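Local coordinates for glutamine amidotransferase type-2 domain-containing protein (Pseudomonas aeruginosa PAO1, PDB 1TE5), which is of unknown function but, as a predicted class-II glutamine amidotransferase, probably releases ammonia from glutamine for transfer to an acceptor, at residues A[20-23]-A[28-31]. Residues are numbered along the deposited sequence; the frame is centred on the assembly and turned at random.
Sequences TGLM and GTGP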
loop_
_atom_site.group_PDB
_atom_site.type_symbol
_atom_site.label_atom_id
_atom_site.label_comp_id
_atom_site.label_asym_id
_atom_site.label_seq_id
_atom_site.Cartn_x
_atom_site.Cartn_y
_atom_site.Cartn_z
ATOM N N THR A 20 -3.847 -21.451 6.112
ATOM C CA THR A 20 -4.745 -22.595 6.183
ATOM C C THR A 20 -6.137 -21.979 6.334
ATOM O O THR A 20 -6.329 -21.073 7.154
ATOM C CB THR A 20 -4.449 -23.515 7.417
ATOM O OG1 THR A 20 -3.168 -24.144 7.276
ATOM C CG2 THR A 20 -5.519 -24.612 7.544
ATOM N N GLY A 21 -7.071 -22.407 5.483
ATOM C CA GLY A 21 -8.428 -21.893 5.557
ATOM C C GLY A 21 -9.004 -22.099 6.947
ATOM O O GLY A 21 -8.586 -23.012 7.665
ATOM N N LEU A 22 -9.925 -21.227 7.342
ATOM C CA LEU A 22 -10.566 -21.311 8.652
ATOM C C LEU A 22 -11.130 -22.711 8.950
ATOM O O LEU A 22 -11.530 -23.443 8.033
ATOM C CB LEU A 22 -11.706 -20.294 8.721
ATOM C CG LEU A 22 -11.355 -18.845 8.408
ATOM C CD1 LEU A 22 -12.617 -18.051 8.215
ATOM C CD2 LEU A 22 -10.528 -18.283 9.537
ATOM N N MET A 23 -11.163 -23.077 10.230
ATOM C CA MET A 23 -11.704 -24.370 10.649
ATOM C C MET A 23 -12.056 -24.388 12.131
ATOM O O MET A 23 -11.537 -23.594 12.909
ATOM C CB MET A 23 -10.722 -25.513 10.343
ATOM C CG MET A 23 -9.433 -25.510 11.160
ATOM S SD MET A 23 -8.432 -27.004 10.893
ATOM C CE MET A 23 -8.624 -27.845 12.471
ATOM N N GLY A 28 -7.607 -20.931 18.550
ATOM C CA GLY A 28 -6.666 -20.198 17.718
ATOM C C GLY A 28 -7.320 -19.488 16.549
ATOM O O GLY A 28 -7.648 -18.298 16.627
ATOM N N THR A 29 -7.518 -20.229 15.467
ATOM C CA THR A 29 -8.140 -19.688 14.267
ATOM C C THR A 29 -9.371 -20.534 13.929
ATOM O O THR A 29 -9.352 -21.340 12.986
ATOM C CB THR A 29 -7.128 -19.677 13.092
ATOM O OG1 THR A 29 -5.938 -18.981 13.498
ATOM C CG2 THR A 29 -7.717 -18.987 11.860
ATOM N N GLY A 30 -10.410 -20.386 14.758
ATOM C CA GLY A 30 -11.652 -21.124 14.570
ATOM C C GLY A 30 -12.582 -20.463 13.564
ATOM O O GLY A 30 -12.294 -20.443 12.364
ATOM N N PRO A 31 -13.733 -19.935 14.012
ATOM C CA PRO A 31 -14.635 -19.291 13.064
ATOM C C PRO A 31 -13.975 -17.987 12.583
ATOM O O PRO A 31 -14.225 -17.524 11.476
ATOM C CB PRO A 31 -15.886 -19.047 13.909
ATOM C CG PRO A 31 -15.322 -18.802 15.263
ATOM C CD PRO A 31 -14.291 -19.896 15.374
#
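Leu22 packs its side chain against the carbonyl oxygens of Gly30 and Pro31, with one methyl reaching Thr29. Leu22 CD2 meets Thr29 CG2 at 3.7 Å, and the two side chains run nearly perpendicular to each other. The second branch, Leu22 CD1, comes up to the carbonyl oxygen of Pro31 (3.7 Å), while Leu22 CB sits 3.7 Å from Gly30 O. With CG2 anti to the backbone N, Thr29 turns its methyl to the leucine and its hydroxyl to another partner: OG1 is hydrogen-bonded to Asp206 OD2, which satisfies this buried polar group. One step on, Met23 contributes its backbone rather than its thioether. Met23 O receives a CA-H...O contact from Gly30 CA at 3.0 Å, with 154° at the hydrogen. Met23 O also lies 3.1 Å from Thr29 O, two acceptors side by side with no hydrogen bond between them, and no conventional hydrogen bond links the two segments. Asp57 OD1 accepts from Leu22 N, tying residues 20-23 to another part of the chain. The arrangement is that of an irregular loop folding back on itself, here the connection between strands 12-19 and 35-42 of an Ntn-type glutamine amidotransferase fold.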